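Local coordinates for methylaspartate ammonia-lyase (Citrobacter amalonaticus, PDB 1KKR), which catalyses the reversible, magnesium-dependent anti elimination of ammonia from (2S,3S)-3-methyl-L-aspartate to give mesaconate, a step of glutamate degradation, at residues Asp175-Ala180 with Pro193-Asn198; Val189-His194 with Thr234-Val239. One frame throughout, in Å; residues are numbered along the deposited sequence.

Contact 1 (Asp175-Ala180 with Pro193-Asn198); sequences DDRYIA and PHALIN. With 2AS ((2S,3S)-3-methyl-aspartic acid), chain E.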
loop_
_atom_site.group_PDB
_atom_site.type_symbol
_atom_site.label_atom_id
_atom_site.label_comp_id
_atom_site.label_asym_id
_atom_site.label_seq_id
_atom_site.Cartn_x
_atom_site.Cartn_y
_atom_site.Cartn_z
ATOM N N ASP A 175 2.018 -5.318 -15.630
ATOM C CA ASP A 175 2.088 -6.412 -16.625
ATOM C C ASP A 175 1.315 -7.645 -16.151
ATOM O O ASP A 175 1.126 -8.608 -16.882
ATOM C CB ASP A 175 3.536 -6.829 -16.921
ATOM C CG ASP A 175 4.193 -5.962 -17.991
ATOM O OD1 ASP A 175 3.614 -5.736 -19.099
ATOM O OD2 ASP A 175 5.290 -5.412 -17.754
ATOM N N ASP A 176 0.926 -7.631 -14.886
ATOM C CA ASP A 176 0.241 -8.757 -14.279
ATOM C C ASP A 176 -1.230 -8.684 -14.763
ATOM O O ASP A 176 -2.140 -8.699 -13.975
ATOM C CB ASP A 176 0.365 -8.544 -12.764
ATOM C CG ASP A 176 0.168 -9.808 -11.938
ATOM O OD1 ASP A 176 0.240 -10.927 -12.518
ATOM O OD2 ASP A 176 -0.085 -9.744 -10.691
ATOM N N ARG A 177 -1.461 -8.594 -16.066
ATOM C CA ARG A 177 -2.797 -8.272 -16.573
ATOM C C ARG A 177 -3.849 -9.373 -16.538
ATOM O O ARG A 177 -4.985 -9.131 -16.962
ATOM C CB ARG A 177 -2.685 -7.737 -18.005
ATOM C CG ARG A 177 -2.106 -8.739 -19.014
ATOM C CD ARG A 177 -1.956 -8.133 -20.372
ATOM N NE ARG A 177 -1.024 -7.038 -20.304
ATOM C CZ ARG A 177 0.288 -7.192 -20.239
ATOM N NH1 ARG A 177 0.842 -8.426 -20.268
ATOM N NH2 ARG A 177 1.055 -6.116 -20.166
ATOM N N TYR A 178 -3.500 -10.563 -16.040
ATOM C CA TYR A 178 -4.497 -11.625 -15.897
ATOM C C TYR A 178 -4.855 -11.831 -14.419
ATOM O O TYR A 178 -6.005 -11.784 -14.047
ATOM C CB TYR A 178 -4.040 -12.964 -16.565
ATOM C CG TYR A 178 -3.716 -12.811 -18.042
ATOM C CD1 TYR A 178 -4.731 -12.701 -18.975
ATOM C CD2 TYR A 178 -2.392 -12.735 -18.495
ATOM C CE1 TYR A 178 -4.474 -12.527 -20.289
ATOM C CE2 TYR A 178 -2.128 -12.547 -19.852
ATOM C CZ TYR A 178 -3.184 -12.455 -20.731
ATOM O OH TYR A 178 -3.003 -12.287 -22.079
ATOM N N ILE A 179 -3.851 -12.052 -13.588
ATOM C CA ILE A 179 -4.040 -12.265 -12.186
ATOM C C ILE A 179 -4.707 -11.027 -11.536
ATOM O O ILE A 179 -5.593 -11.161 -10.698
ATOM C CB ILE A 179 -2.693 -12.510 -11.531
ATOM C CG1 ILE A 179 -2.123 -13.931 -11.798
ATOM C CG2 ILE A 179 -2.864 -12.381 -10.092
ATOM C CD1 ILE A 179 -3.130 -15.070 -11.723
ATOM N N ALA A 180 -4.289 -9.831 -11.938
ATOM C CA ALA A 180 -4.800 -8.605 -11.296
ATOM C C ALA A 180 -6.255 -8.389 -11.686
ATOM O O ALA A 180 -7.021 -7.755 -10.952
ATOM C CB ALA A 180 -3.952 -7.373 -11.702
ATOM N N PRO A 193 -8.716 -2.601 -16.625
ATOM C CA PRO A 193 -7.649 -2.759 -15.650
ATOM C C PRO A 193 -6.283 -2.153 -16.052
ATOM O O PRO A 193 -5.252 -2.623 -15.586
ATOM C CB PRO A 193 -7.496 -4.260 -15.704
ATOM C CG PRO A 193 -7.556 -4.511 -17.147
ATOM C CD PRO A 193 -8.436 -3.437 -17.803
ATOM N N HIS A 194 -6.291 -1.168 -16.935
ATOM C CA HIS A 194 -5.088 -0.547 -17.503
ATOM C C HIS A 194 -4.369 -1.457 -18.488
ATOM O O HIS A 194 -4.245 -1.119 -19.659
ATOM C CB HIS A 194 -4.118 -0.089 -16.434
ATOM C CG HIS A 194 -3.074 0.841 -16.966
ATOM N ND1 HIS A 194 -1.941 0.392 -17.619
ATOM C CD2 HIS A 194 -3.012 2.197 -16.988
ATOM C CE1 HIS A 194 -1.211 1.436 -17.985
ATOM N NE2 HIS A 194 -1.838 2.543 -17.615
ATOM N N ALA A 195 -3.915 -2.602 -17.983
ATOM C CA ALA A 195 -3.287 -3.692 -18.746
ATOM C C ALA A 195 -1.901 -3.451 -19.297
ATOM O O ALA A 195 -1.312 -4.389 -19.833
ATOM C CB ALA A 195 -4.223 -4.282 -19.845
ATOM N N LEU A 196 -1.367 -2.240 -19.157
ATOM C CA LEU A 196 0.018 -1.986 -19.546
ATOM C C LEU A 196 0.340 -2.547 -20.953
ATOM O O LEU A 196 1.318 -3.301 -21.151
ATOM C CB LEU A 196 0.975 -2.515 -18.465
ATOM C CG LEU A 196 2.385 -1.924 -18.579
ATOM C CD1 LEU A 196 2.444 -0.416 -18.401
ATOM C CD2 LEU A 196 3.241 -2.546 -17.549
ATOM N N ILE A 197 -0.473 -2.139 -21.937
ATOM C CA ILE A 197 -0.315 -2.626 -23.297
ATOM C C ILE A 197 0.733 -1.708 -23.950
ATOM O O ILE A 197 0.409 -0.770 -24.662
ATOM C CB ILE A 197 -1.691 -2.657 -24.022
ATOM C CG1 ILE A 197 -2.680 -3.565 -23.263
ATOM C CG2 ILE A 197 -1.526 -3.104 -25.440
ATOM C CD1 ILE A 197 -2.351 -5.017 -23.305
ATOM N N ASN A 198 2.006 -1.969 -23.666
ATOM C CA ASN A 198 3.068 -0.993 -23.997
ATOM C C ASN A 198 4.184 -1.453 -24.935
ATOM O O ASN A 198 5.201 -0.789 -25.036
ATOM C CB ASN A 198 3.694 -0.467 -22.692
ATOM C CG ASN A 198 4.522 -1.532 -21.945
ATOM O OD1 ASN A 198 4.559 -2.702 -22.326
ATOM N ND2 ASN A 198 5.187 -1.113 -20.881
HETATM C C 2AS E . 1.925 5.100 -13.603
HETATM O O 2AS E . 1.721 4.396 -12.610
HETATM C CA 2AS E . 1.358 4.737 -14.991
HETATM N N 2AS E . 1.085 3.296 -15.161
HETATM C CB 2AS E . 0.149 5.664 -15.330
HETATM C CG 2AS E . -0.306 5.488 -16.764
HETATM O OD1 2AS E . -1.000 6.320 -17.347
HETATM C C4 2AS E . -1.099 5.541 -14.460
HETATM O OD2 2AS E . 0.078 4.496 -17.355
HETATM O OXT 2AS E . 2.595 6.126 -13.463
HETATM O O HOH W 1 6.518 -3.445 -18.927
#
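R177 reaches across to the backbone of A195 and L196, and its side chain makes every direct hydrogen bond between the two segments. Its CB lies 4.2 Å from CB of A195, a small methyl that permits the close approach. From there CG takes the position between backbone N and carbonyl carbon (chi1 62°), CD passes O of A195 at 3.8 Å, and a bend at chi3 turns the guanidinium toward D175. NE donates to O of A195 at 2.7 Å, in the carbonyl plane, and NH2 adds a second bond, gripping this oxygen side-on. NH2 also makes a weak bond to O of L196 and a salt bridge to OD1 of D175 at 2.8 Å, while CD1 of I197 sits 3.9 Å from NE. D175 OD1 is shared with K203, and D175 OD2 rests 3.5 Å from CD2 of L196. Arginine suits this place because its N-H groups serve two carbonyls and a carboxylate together. The backbone N of L196 donates to ND1 of H194, whose NE2 holds OD2 of the substrate at 2.7 Å. The arrangement joins loops following strands 169-170 and 191-194 of a TIM-type barrel, beside its active site.

Contact 2 (Val189-His194 with Thr234-Val239); sequences VDVLPH and TLHIDV. With MG (magnesium ion), chain C; 2AS ((2S,3S)-3-methyl-aspartic acid), chain E.
The imidazole of H194 has CB of D238 over one face, a CH-pi contact of 3.4 Å to the ring centroid, and the substrate carboxylate at its edge. The side chains of H194 and D238 run side by side, with ring and carboxylate planes 60° apart. H236 stacks its ring with F170 and meets Y356 edge-to-face, while CG1 of V191 lies 3.6 Å from its CB. These groups stand on neighbouring parallel strands, 191-194 and 234-238, of the TIM-type barrel, in its enolase-like form.

Parallel bonding has T234 N donating to D190 O, then L192 N to T234 O, H236 N to L192 O, H194 N to H236 O and D238 N to H194 O. It is distorted at the cis peptide before P193, where H236 N comes to L192 O from above the carbonyl plane. P193 lacks an N-H; its CD packs 4.0 Å from CG1 of I237. On the side facing helices 179-186 and 209-225, L192 and L235 lie alongside each other, CD2 to CD2 at 4.2 Å, as suits leucines between sheet and helices. V191, T234 and H236 point to the other side. There H236 is held by R382 at ND1 and by the metal ligand E273 at NE2, so this second-shell ring is placed to orient the E273 carboxylate.

D238 extends its carboxylate with CG anti to the backbone N (chi1 -167°), which brings it to the magnesium ion; Y240 N and a metal-bound water engage OD1. E273 and D307 also bind the metal. H194, assigned as transition state stabilizer, donates weakly from NE2 to D238 OD2 at 3.1 Å. D238 OD2 binds the magnesium ion at 2.1 Å, and substrate OD1 binds the same ion at 2.2 Å.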
loop_
_atom_site.group_PDB
_atom_site.type_symbol
_atom_site.label_atom_id
_atom_site.label_comp_id
_atom_site.label_asym_id
_atom_site.label_seq_id
_atom_site.Cartn_x
_atom_site.Cartn_y
_atom_site.Cartn_z
ATOM N N VAL A 189 -14.157 -3.770 -8.504
ATOM C CA VAL A 189 -13.567 -2.505 -8.958
ATOM C C VAL A 189 -14.437 -1.917 -10.054
ATOM O O VAL A 189 -14.947 -2.647 -10.887
ATOM C CB VAL A 189 -12.130 -2.699 -9.358
ATOM C CG1 VAL A 189 -11.630 -1.543 -10.162
ATOM C CG2 VAL A 189 -11.267 -2.845 -8.103
ATOM N N ASP A 190 -14.651 -0.605 -10.016
ATOM C CA ASP A 190 -15.571 0.061 -10.912
ATOM C C ASP A 190 -15.043 0.133 -12.365
ATOM O O ASP A 190 -15.780 -0.018 -13.336
ATOM C CB ASP A 190 -15.682 1.498 -10.440
ATOM C CG ASP A 190 -16.164 1.645 -9.005
ATOM O OD1 ASP A 190 -17.184 0.991 -8.667
ATOM O OD2 ASP A 190 -15.605 2.450 -8.190
ATOM N N VAL A 191 -13.733 0.388 -12.472
ATOM C CA VAL A 191 -13.039 0.575 -13.746
ATOM C C VAL A 191 -11.725 -0.222 -13.737
ATOM O O VAL A 191 -10.946 -0.219 -12.754
ATOM C CB VAL A 191 -12.775 2.087 -14.054
ATOM C CG1 VAL A 191 -12.290 2.307 -15.511
ATOM C CG2 VAL A 191 -14.027 2.912 -13.794
ATOM N N LEU A 192 -11.447 -0.875 -14.852
ATOM C CA LEU A 192 -10.283 -1.739 -14.947
ATOM C C LEU A 192 -9.918 -2.079 -16.378
ATOM O O LEU A 192 -10.739 -1.904 -17.265
ATOM C CB LEU A 192 -10.549 -3.023 -14.153
ATOM C CG LEU A 192 -11.445 -4.041 -14.863
ATOM C CD1 LEU A 192 -11.259 -5.359 -14.249
ATOM C CD2 LEU A 192 -12.882 -3.663 -14.846
ATOM N N PRO A 193 -8.716 -2.601 -16.625
ATOM C CA PRO A 193 -7.649 -2.759 -15.650
ATOM C C PRO A 193 -6.283 -2.153 -16.052
ATOM O O PRO A 193 -5.252 -2.623 -15.586
ATOM C CB PRO A 193 -7.496 -4.260 -15.704
ATOM C CG PRO A 193 -7.556 -4.511 -17.147
ATOM C CD PRO A 193 -8.436 -3.437 -17.803
ATOM N N HIS A 194 -6.291 -1.168 -16.935
ATOM C CA HIS A 194 -5.088 -0.547 -17.503
ATOM C C HIS A 194 -4.369 -1.457 -18.488
ATOM O O HIS A 194 -4.245 -1.119 -19.659
ATOM C CB HIS A 194 -4.118 -0.089 -16.434
ATOM C CG HIS A 194 -3.074 0.841 -16.966
ATOM N ND1 HIS A 194 -1.941 0.392 -17.619
ATOM C CD2 HIS A 194 -3.012 2.197 -16.988
ATOM C CE1 HIS A 194 -1.211 1.436 -17.985
ATOM N NE2 HIS A 194 -1.838 2.543 -17.615
ATOM N N THR A 234 -16.559 -0.752 -16.223
ATOM C CA THR A 234 -16.007 -0.179 -17.437
ATOM C C THR A 234 -14.612 -0.685 -17.673
ATOM O O THR A 234 -13.828 -0.874 -16.712
ATOM C CB THR A 234 -15.967 1.335 -17.312
ATOM O OG1 THR A 234 -17.283 1.860 -17.452
ATOM C CG2 THR A 234 -15.185 1.999 -18.444
ATOM N N LEU A 235 -14.282 -0.853 -18.950
ATOM C CA LEU A 235 -12.956 -1.290 -19.328
ATOM C C LEU A 235 -12.155 -0.058 -19.765
ATOM O O LEU A 235 -12.651 0.769 -20.504
ATOM C CB LEU A 235 -13.010 -2.292 -20.449
ATOM C CG LEU A 235 -13.994 -3.434 -20.224
ATOM C CD1 LEU A 235 -13.779 -4.381 -21.449
ATOM C CD2 LEU A 235 -13.741 -4.110 -18.911
ATOM N N HIS A 236 -10.926 0.047 -19.262
ATOM C CA HIS A 236 -9.995 1.169 -19.496
ATOM C C HIS A 236 -8.589 0.537 -19.657
ATOM O O HIS A 236 -8.076 -0.089 -18.751
ATOM C CB HIS A 236 -10.112 2.170 -18.330
ATOM C CG HIS A 236 -9.266 3.404 -18.463
ATOM N ND1 HIS A 236 -9.680 4.635 -18.000
ATOM C CD2 HIS A 236 -8.039 3.598 -19.003
ATOM C CE1 HIS A 236 -8.753 5.542 -18.275
ATOM N NE2 HIS A 236 -7.739 4.938 -18.874
ATOM N N ILE A 237 -8.026 0.667 -20.856
ATOM C CA ILE A 237 -6.815 0.017 -21.254
ATOM C C ILE A 237 -5.879 1.034 -21.898
ATOM O O ILE A 237 -6.243 1.746 -22.802
ATOM C CB ILE A 237 -7.126 -1.109 -22.265
ATOM C CG1 ILE A 237 -7.697 -2.335 -21.577
ATOM C CG2 ILE A 237 -5.833 -1.607 -22.920
ATOM C CD1 ILE A 237 -8.288 -3.358 -22.558
ATOM N N ASP A 238 -4.665 1.101 -21.378
ATOM C CA ASP A 238 -3.673 2.059 -21.832
ATOM C C ASP A 238 -2.749 1.390 -22.807
ATOM O O ASP A 238 -2.161 0.349 -22.507
ATOM C CB ASP A 238 -2.897 2.574 -20.619
ATOM C CG ASP A 238 -2.057 3.807 -20.911
ATOM O OD1 ASP A 238 -1.698 4.115 -22.075
ATOM O OD2 ASP A 238 -1.692 4.522 -19.962
ATOM N N VAL A 239 -2.679 1.958 -24.004
ATOM C CA VAL A 239 -1.865 1.358 -25.076
ATOM C C VAL A 239 -0.532 2.088 -25.376
ATOM O O VAL A 239 0.188 1.718 -26.331
ATOM C CB VAL A 239 -2.639 1.144 -26.389
ATOM C CG1 VAL A 239 -3.794 0.183 -26.204
ATOM C CG2 VAL A 239 -3.117 2.413 -26.918
HETATM MG MG MG C . -1.323 6.500 -19.518
HETATM C C 2AS E . 1.925 5.100 -13.603
HETATM O O 2AS E . 1.721 4.396 -12.610
HETATM C CA 2AS E . 1.358 4.737 -14.991
HETATM N N 2AS E . 1.085 3.296 -15.161
HETATM C CB 2AS E . 0.149 5.664 -15.330
HETATM C CG 2AS E . -0.306 5.488 -16.764
HETATM O OD1 2AS E . -1.000 6.320 -17.347
HETATM C C4 2AS E . -1.099 5.541 -14.460
HETATM O OD2 2AS E . 0.078 4.496 -17.355
HETATM O OXT 2AS E . 2.595 6.126 -13.463
HETATM O O HOH W 2 -1.103 6.724 -21.642
HETATM O O HOH W 3 0.720 6.250 -20.034
#

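Both contacts use strand 191-194 and share P193 and H194, but at different depths. Contact 2 is buried, an interstrand pairing of the barrel in which backbone bonds and apolar side chains lead up to a metal site. Contact 1 is partly buried and has little regular structure: there one charged side chain ties loops together by bonding to carbonyls, beside the exposed D175. H194 ends the strand of contact 2 and leads into the loop of contact 1, so both contacts border the bound substrate. The segments also meet directly, I197 N lying 3.1 Å from D238 O in a probable hydrogen bond, while I197 CG1 packs against I237 CG2.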